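Local coordinates for protein alpha-fucosidase (PDB 2EAB) that is the catalytic domain of a bifidobacterial glycoside hydrolase and probably cleaves alpha-1,2-linked L-fucose from glycans, at residues A[410-422]-A[480-492]. Sequence-based numbering, arbitrary orientation.
Sequences HGNTPWGSDFHMN and GYMAHTENTAYGW. With EDO (1,2-ethanediol), chain D.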
ATOM      1  N   HIS A 410       3.252  15.987  12.201  1.00  7.95           N
ATOM      2  CA  HIS A 410       2.102  16.874  12.031  1.00  9.30           C
ATOM      3  C   HIS A 410       2.582  18.309  11.759  1.00  9.28           C
ATOM      4  O   HIS A 410       2.010  19.282  12.267  1.00 10.29           O
ATOM      5  CB  HIS A 410       1.170  16.803  13.260  1.00 10.04           C
ATOM      6  CG  HIS A 410       0.898  15.406  13.755  1.00 12.51           C
ATOM      7  ND1 HIS A 410       0.037  14.538  13.120  1.00 14.38           N
ATOM      8  CD2 HIS A 410       1.363  14.740  14.841  1.00 13.27           C
ATOM      9  CE1 HIS A 410      -0.009  13.396  13.783  1.00 14.38           C
ATOM     10  NE2 HIS A 410       0.786  13.493  14.832  1.00 15.01           N
ATOM     11  N   GLY A 411       3.636  18.413  10.951  1.00  9.19           N
ATOM     12  CA  GLY A 411       4.291  19.681  10.643  1.00  9.17           C
ATOM     13  C   GLY A 411       4.097  20.093   9.196  1.00  8.53           C
ATOM     14  O   GLY A 411       2.974  20.373   8.773  1.00  9.52           O
ATOM     15  N   ASN A 412       5.186  20.129   8.439  1.00  8.04           N
ATOM     16  CA  ASN A 412       5.152  20.607   7.050  1.00  7.80           C
ATOM     17  C   ASN A 412       4.681  19.572   6.030  1.00  7.23           C
ATOM     18  O   ASN A 412       4.416  19.912   4.875  1.00  7.66           O
ATOM     19  CB  ASN A 412       6.532  21.109   6.620  1.00  8.03           C
ATOM     20  CG  ASN A 412       6.979  22.339   7.379  1.00  8.68           C
ATOM     21  OD1 ASN A 412       6.162  23.095   7.918  1.00 11.10           O
ATOM     22  ND2 ASN A 412       8.288  22.546   7.427  1.00  8.15           N
ATOM     23  N   THR A 413       4.599  18.313   6.457  1.00  6.67           N
ATOM     24  CA  THR A 413       4.260  17.210   5.562  1.00  6.73           C
ATOM     25  C   THR A 413       2.981  16.559   6.064  1.00  7.06           C
ATOM     26  O   THR A 413       2.903  16.197   7.234  1.00  6.41           O
ATOM     27  CB  THR A 413       5.421  16.212   5.499  1.00  6.86           C
ATOM     28  OG1 THR A 413       6.544  16.866   4.896  1.00  6.85           O
ATOM     29  CG2 THR A 413       5.060  14.974   4.692  1.00  7.26           C
ATOM     30  N   PRO A 414       1.967  16.412   5.184  1.00  7.29           N
ATOM     31  CA  PRO A 414       0.660  15.946   5.654  1.00  7.46           C
ATOM     32  C   PRO A 414       0.750  14.534   6.212  1.00  6.91           C
ATOM     33  O   PRO A 414       1.256  13.622   5.540  1.00  7.18           O
ATOM     34  CB  PRO A 414      -0.207  15.985   4.391  1.00  7.88           C
ATOM     35  CG  PRO A 414       0.760  15.900   3.261  1.00  8.07           C
ATOM     36  CD  PRO A 414       1.974  16.640   3.726  1.00  7.74           C
ATOM     37  N   TRP A 415       0.284  14.373   7.447  1.00  6.68           N
ATOM     38  CA  TRP A 415       0.356  13.095   8.164  1.00  6.56           C
ATOM     39  C   TRP A 415       1.777  12.532   8.192  1.00  6.48           C
ATOM     40  O   TRP A 415       1.968  11.321   8.299  1.00  6.41           O
ATOM     41  CB  TRP A 415      -0.631  12.061   7.597  1.00  6.97           C
ATOM     42  CG  TRP A 415      -2.043  12.545   7.511  1.00  7.80           C
ATOM     43  CD1 TRP A 415      -2.935  12.666   8.533  1.00  8.67           C
ATOM     44  CD2 TRP A 415      -2.730  12.970   6.325  1.00  7.65           C
ATOM     45  NE1 TRP A 415      -4.136  13.152   8.060  1.00  8.97           N
ATOM     46  CE2 TRP A 415      -4.037  13.342   6.707  1.00  8.72           C
ATOM     47  CE3 TRP A 415      -2.363  13.072   4.977  1.00  7.87           C
ATOM     48  CZ2 TRP A 415      -4.984  13.816   5.785  1.00  8.88           C
ATOM     49  CZ3 TRP A 415      -3.306  13.544   4.062  1.00  8.68           C
ATOM     50  CH2 TRP A 415      -4.600  13.904   4.473  1.00  9.05           C
ATOM     51  N   GLY A 416       2.765  13.422   8.093  1.00  6.30           N
ATOM     52  CA  GLY A 416       4.171  13.037   8.118  1.00  6.18           C
ATOM     53  C   GLY A 416       4.643  12.144   6.986  1.00  5.73           C
ATOM     54  O   GLY A 416       5.754  11.628   7.038  1.00  5.66           O
ATOM     55  N   SER A 417       3.805  11.965   5.961  1.00  5.55           N
ATOM     56  CA  SER A 417       4.032  10.965   4.904  1.00  5.73           C
ATOM     57  C   SER A 417       4.453   9.632   5.532  1.00  5.29           C
ATOM     58  O   SER A 417       5.397   8.974   5.089  1.00  5.77           O
ATOM     59  CB  SER A 417       5.051  11.462   3.873  1.00  5.91           C
ATOM     60  OG  SER A 417       5.110  10.576   2.763  1.00  6.33           O
ATOM     61  N   ASP A 418       3.727   9.254   6.576  1.00  5.47           N
ATOM     62  CA  ASP A 418       4.147   8.185   7.472  1.00  5.30           C
ATOM     63  C   ASP A 418       3.610   6.805   7.069  1.00  5.34           C
ATOM     64  O   ASP A 418       3.183   6.590   5.928  1.00  5.56           O
ATOM     65  CB  ASP A 418       3.810   8.554   8.938  1.00  5.76           C
ATOM     66  CG  ASP A 418       2.313   8.548   9.241  1.00  5.62           C
ATOM     67  OD1 ASP A 418       1.533   8.154   8.356  1.00  5.84           O
ATOM     68  OD2 ASP A 418       1.918   8.917  10.370  1.00  5.76           O
ATOM     69  N   PHE A 419       3.673   5.869   8.009  1.00  5.17           N
ATOM     70  CA  PHE A 419       3.057   4.556   7.861  1.00  5.32           C
ATOM     71  C   PHE A 419       1.752   4.600   8.651  1.00  5.53           C
ATOM     72  O   PHE A 419       1.755   4.540   9.884  1.00  5.61           O
ATOM     73  CB  PHE A 419       4.022   3.462   8.330  1.00  5.97           C
ATOM     74  CG  PHE A 419       5.346   3.517   7.624  1.00  5.99           C
ATOM     75  CD1 PHE A 419       6.470   4.026   8.266  1.00  6.31           C
ATOM     76  CD2 PHE A 419       5.454   3.123   6.287  1.00  6.39           C
ATOM     77  CE1 PHE A 419       7.690   4.111   7.604  1.00  7.63           C
ATOM     78  CE2 PHE A 419       6.676   3.203   5.620  1.00  7.72           C
ATOM     79  CZ  PHE A 419       7.796   3.701   6.282  1.00  7.91           C
ATOM     80  N   HIS A 420       0.640   4.762   7.933  1.00  5.68           N
ATOM     81  CA  HIS A 420      -0.676   4.940   8.547  1.00  5.56           C
ATOM     82  C   HIS A 420      -1.390   3.605   8.476  1.00  5.31           C
ATOM     83  O   HIS A 420      -1.881   3.209   7.413  1.00  5.51           O
ATOM     84  CB  HIS A 420      -1.494   6.022   7.827  1.00  6.11           C
ATOM     85  CG  HIS A 420      -1.754   7.235   8.662  1.00  5.88           C
ATOM     86  ND1 HIS A 420      -2.992   7.564   9.174  1.00  7.67           N
ATOM     87  CD2 HIS A 420      -0.909   8.203   9.079  1.00  4.52           C
ATOM     88  CE1 HIS A 420      -2.892   8.687   9.864  1.00  5.16           C
ATOM     89  NE2 HIS A 420      -1.636   9.091   9.828  1.00  8.46           N
ATOM     90  N   MET A 421      -1.439   2.909   9.605  1.00  5.44           N
ATOM     91  CA  MET A 421      -1.695   1.474   9.607  1.00  5.88           C
ATOM     92  C   MET A 421      -3.128   1.103   9.985  1.00  5.92           C
ATOM     93  O   MET A 421      -3.382   0.003  10.469  1.00  6.03           O
ATOM     94  CB  MET A 421      -0.662   0.779  10.507  1.00  6.18           C
ATOM     95  CG  MET A 421      -0.367  -0.666  10.141  1.00  6.94           C
ATOM     96  SD  MET A 421       1.097  -1.284  10.978  1.00  6.66           S
ATOM     97  CE  MET A 421       0.458  -1.513  12.638  1.00  7.02           C
ATOM     98  N   ASN A 422      -4.072   2.003   9.727  1.00  6.04           N
ATOM     99  CA  ASN A 422      -5.484   1.689   9.942  1.00  6.29           C
ATOM    100  C   ASN A 422      -6.320   1.936   8.683  1.00  6.14           C
ATOM    101  O   ASN A 422      -7.447   2.423   8.755  1.00  6.24           O
ATOM    102  CB  ASN A 422      -6.044   2.429  11.167  1.00  6.85           C
ATOM    103  CG  ASN A 422      -7.174   1.665  11.858  1.00  6.58           C
ATOM    104  OD1 ASN A 422      -7.380   0.472  11.626  1.00  6.25           O
ATOM    105  ND2 ASN A 422      -7.909   2.357  12.719  1.00  7.12           N
ATOM    106  N   GLY A 480       3.199 -10.759  23.233  1.00  6.72           N
ATOM    107  CA  GLY A 480       2.424  -9.922  22.337  1.00  6.59           C
ATOM    108  C   GLY A 480       3.096  -8.614  22.001  1.00  6.59           C
ATOM    109  O   GLY A 480       3.902  -8.086  22.766  1.00  6.52           O
ATOM    110  N   TYR A 481       2.742  -8.091  20.834  1.00  6.14           N
ATOM    111  CA  TYR A 481       3.223  -6.800  20.374  1.00  6.13           C
ATOM    112  C   TYR A 481       2.017  -5.972  19.945  1.00  6.24           C
ATOM    113  O   TYR A 481       1.104  -6.469  19.283  1.00  6.53           O
ATOM    114  CB  TYR A 481       4.274  -6.950  19.255  1.00  6.29           C
ATOM    115  CG  TYR A 481       3.838  -7.821  18.095  1.00  5.83           C
ATOM    116  CD1 TYR A 481       3.439  -7.253  16.892  1.00  6.06           C
ATOM    117  CD2 TYR A 481       3.818  -9.214  18.208  1.00  6.38           C
ATOM    118  CE1 TYR A 481       3.029  -8.046  15.830  1.00  6.20           C
ATOM    119  CE2 TYR A 481       3.405 -10.017  17.158  1.00  6.35           C
ATOM    120  CZ  TYR A 481       3.009  -9.426  15.972  1.00  6.14           C
ATOM    121  OH  TYR A 481       2.596 -10.209  14.918  1.00  6.34           O
ATOM    122  N   MET A 482       2.017  -4.715  20.367  1.00  5.84           N
ATOM    123  CA  MET A 482       0.908  -3.813  20.139  1.00  5.96           C
ATOM    124  C   MET A 482       1.415  -2.592  19.380  1.00  5.86           C
ATOM    125  O   MET A 482       2.478  -2.059  19.690  1.00  6.00           O
ATOM    126  CB  MET A 482       0.307  -3.397  21.484  1.00  6.14           C
ATOM    127  CG  MET A 482      -0.895  -2.480  21.374  1.00  6.84           C
ATOM    128  SD  MET A 482      -1.421  -1.866  22.984  1.00  6.59           S
ATOM    129  CE  MET A 482      -3.019  -2.663  23.193  1.00  6.95           C
ATOM    130  N   ALA A 483       0.648  -2.172  18.376  1.00  5.61           N
ATOM    131  CA  ALA A 483       0.912  -0.937  17.646  1.00  5.49           C
ATOM    132  C   ALA A 483      -0.423  -0.371  17.193  1.00  5.59           C
ATOM    133  O   ALA A 483      -1.445  -1.064  17.218  1.00  5.93           O
ATOM    134  CB  ALA A 483       1.841  -1.169  16.467  1.00  5.46           C
ATOM    135  N   HIS A 484      -0.402   0.884  16.758  1.00  5.08           N
ATOM    136  CA  HIS A 484      -1.625   1.620  16.513  1.00  5.39           C
ATOM    137  C   HIS A 484      -1.654   2.202  15.091  1.00  5.68           C
ATOM    138  O   HIS A 484      -1.190   1.543  14.160  1.00  5.95           O
ATOM    139  CB  HIS A 484      -1.802   2.622  17.652  1.00  5.43           C
ATOM    140  CG  HIS A 484      -2.133   1.961  18.950  1.00  5.61           C
ATOM    141  ND1 HIS A 484      -1.194   1.488  19.846  1.00  7.37           N
ATOM    142  CD2 HIS A 484      -3.339   1.642  19.467  1.00  4.36           C
ATOM    143  CE1 HIS A 484      -1.817   0.928  20.872  1.00  4.09           C
ATOM    144  NE2 HIS A 484      -3.119   1.016  20.664  1.00  6.90           N
ATOM    145  N   THR A 485      -2.241   3.385  14.899  1.00  5.40           N
ATOM    146  CA  THR A 485      -2.393   3.944  13.553  1.00  5.88           C
ATOM    147  C   THR A 485      -1.103   4.579  13.032  1.00  5.59           C
ATOM    148  O   THR A 485      -0.564   4.170  12.003  1.00  5.59           O
ATOM    149  CB  THR A 485      -3.557   4.964  13.475  1.00  6.14           C
ATOM    150  OG1 THR A 485      -4.802   4.286  13.688  1.00  6.81           O
ATOM    151  CG2 THR A 485      -3.596   5.637  12.115  1.00  6.41           C
ATOM    152  N   GLU A 486      -0.628   5.602  13.733  1.00  5.37           N
ATOM    153  CA  GLU A 486       0.519   6.365  13.264  1.00  5.51           C
ATOM    154  C   GLU A 486       1.806   5.650  13.628  1.00  5.62           C
ATOM    155  O   GLU A 486       2.133   5.514  14.804  1.00  5.59           O
ATOM    156  CB  GLU A 486       0.522   7.767  13.863  1.00  6.01           C
ATOM    157  CG  GLU A 486      -0.700   8.588  13.523  1.00  6.38           C
ATOM    158  CD  GLU A 486      -0.520  10.036  13.903  1.00  7.21           C
ATOM    159  OE1 GLU A 486       0.132  10.313  14.936  1.00  7.09           O
ATOM    160  OE2 GLU A 486      -1.035  10.907  13.168  1.00  8.06           O
ATOM    161  N   ASN A 487       2.522   5.204  12.600  1.00  5.33           N
ATOM    162  CA  ASN A 487       3.774   4.486  12.745  1.00  5.30           C
ATOM    163  C   ASN A 487       4.880   5.178  11.962  1.00  5.15           C
ATOM    164  O   ASN A 487       4.617   6.059  11.134  1.00  5.62           O
ATOM    165  CB  ASN A 487       3.582   3.027  12.330  1.00  5.67           C
ATOM    166  CG  ASN A 487       2.932   2.210  13.424  1.00  5.49           C
ATOM    167  OD1 ASN A 487       3.619   1.682  14.298  1.00  6.45           O
ATOM    168  ND2 ASN A 487       1.607   2.131  13.409  1.00  6.11           N
ATOM    169  N   THR A 488       6.122   4.808  12.258  1.00  5.13           N
ATOM    170  CA  THR A 488       7.272   5.513  11.699  1.00  5.39           C
ATOM    171  C   THR A 488       8.376   4.518  11.343  1.00  5.41           C
ATOM    172  O   THR A 488       8.174   3.304  11.392  1.00  5.48           O
ATOM    173  CB  THR A 488       7.846   6.544  12.695  1.00  5.53           C
ATOM    174  OG1 THR A 488       8.478   5.841  13.768  1.00  5.14           O
ATOM    175  CG2 THR A 488       6.772   7.487  13.226  1.00  5.84           C
ATOM    176  N   ALA A 489       9.552   5.039  11.016  1.00  5.36           N
ATOM    177  CA  ALA A 489      10.737   4.218  10.790  1.00  5.62           C
ATOM    178  C   ALA A 489      11.364   3.696  12.091  1.00  5.57           C
ATOM    179  O   ALA A 489      12.296   2.889  12.041  1.00  5.81           O
ATOM    180  CB  ALA A 489      11.766   5.004   9.986  1.00  6.22           C
ATOM    181  N   TYR A 490      10.869   4.150  13.245  1.00  5.39           N
ATOM    182  CA  TYR A 490      11.580   3.977  14.516  1.00  5.37           C
ATOM    183  C   TYR A 490      10.766   3.335  15.641  1.00  5.70           C
ATOM    184  O   TYR A 490      10.970   3.642  16.826  1.00  5.49           O
ATOM    185  CB  TYR A 490      12.136   5.322  14.991  1.00  5.45           C
ATOM    186  CG  TYR A 490      13.062   6.000  14.013  1.00  5.18           C
ATOM    187  CD1 TYR A 490      14.297   5.443  13.701  1.00  5.75           C
ATOM    188  CD2 TYR A 490      12.716   7.211  13.417  1.00  6.16           C
ATOM    189  CE1 TYR A 490      15.159   6.063  12.819  1.00  5.71           C
ATOM    190  CE2 TYR A 490      13.570   7.840  12.520  1.00  5.65           C
ATOM    191  CZ  TYR A 490      14.796   7.261  12.231  1.00  5.88           C
ATOM    192  OH  TYR A 490      15.669   7.862  11.350  1.00  6.11           O
ATOM    193  N   GLY A 491       9.859   2.426  15.299  1.00  5.31           N
ATOM    194  CA  GLY A 491       9.130   1.707  16.340  1.00  5.83           C
ATOM    195  C   GLY A 491       8.250   2.592  17.213  1.00  5.22           C
ATOM    196  O   GLY A 491       8.171   2.391  18.429  1.00  5.61           O
ATOM    197  N   TRP A 492       7.587   3.561  16.576  1.00  5.35           N
ATOM    198  CA  TRP A 492       6.593   4.430  17.214  1.00  5.34           C
ATOM    199  C   TRP A 492       5.272   3.660  17.294  1.00  4.98           C
ATOM    200  O   TRP A 492       4.316   3.915  16.545  1.00  5.53           O
ATOM    201  CB  TRP A 492       6.443   5.695  16.381  1.00  5.50           C
ATOM    202  CG  TRP A 492       5.629   6.808  16.967  1.00  5.17           C
ATOM    203  CD1 TRP A 492       4.367   7.181  16.602  1.00  5.16           C
ATOM    204  CD2 TRP A 492       6.046   7.738  17.972  1.00  5.52           C
ATOM    205  NE1 TRP A 492       3.961   8.276  17.334  1.00  5.53           N
ATOM    206  CE2 TRP A 492       4.978   8.640  18.175  1.00  5.36           C
ATOM    207  CE3 TRP A 492       7.214   7.890  18.728  1.00  5.68           C
ATOM    208  CZ2 TRP A 492       5.050   9.683  19.094  1.00  5.70           C
ATOM    209  CZ3 TRP A 492       7.285   8.933  19.638  1.00  5.73           C
ATOM    210  CH2 TRP A 492       6.207   9.810  19.818  1.00  6.14           C
TER
HETATM  211  C1  EDO D4804     -10.927   1.469   8.963  1.00 29.74           C
HETATM  212  O1  EDO D4804     -12.002   2.466   8.586  1.00 30.59           O
HETATM  213  C2  EDO D4804     -10.219   2.085  10.234  1.00 30.60           C
HETATM  214  O2  EDO D4804      -9.452   3.303   9.809  1.00 27.98           O
HETATM  215  O   HOH W   1       3.780   8.818  12.229  1.00  5.90           O
HETATM  216  O   HOH W   2       0.708  11.483  10.960  1.00  7.76           O
HETATM  217  O   HOH W   3      -7.494   5.050  13.837  1.00  9.43           O
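A two-stranded antiparallel sheet, F419-H420 against E486-N487, ties together two long loops of the glycoside hydrolase family 95 catalytic domain, whose family is built on an (alpha/alpha)6 barrel. It shows how as few as two residues a strand can pair two distant loops, with polar and apolar side chains filling in on both faces. F419 and N487 form the hydrogen-bonded pair: N487 N donates to F419 O at 2.9 Å, while the bond from F419 N to N487 O is the longer of the two at 3.3 Å. Just past the strand, M421 N extends the pairing to T485 O at 2.8 Å. On the face of F419 and N487, the N487 amide turns back on its own loop, ND2 giving weak bonds to the carbonyls of H484 and T485. M421 bends at its last torsion (chi3 75°), which brings CE near N487 ND2, crossing the asparagine side chain at a slant, and to 4.1 Å from A483 CB. On the other face, the H420 ring and the E486 side chain run side by side in the same direction, H420 NE2 lying 3.8 Å from E486 CG, while H420 ND1 meets the T485 CG2 methyl at 3.6 Å. The two acids E486 and D418 turn their carboxylates almost perpendicular (81°), and a water donates to both, at 2.9 Å to E486 OE2 and also to D418 OD2, probably easing the repulsion; Q133 of helix 130-133 is the stronger partner of E486. Replacing E486 by an alanine is likely to leave Q133 without this partner, cost that water one of its acceptors and remove the aliphatic support beside H420 NE2. Further along, N422 OD1 bonds to Y578 and T485 OG1 to S504, and a second water accepts from N422 ND2 while hydrogen-bonded at 2.8 Å to T485 OG1.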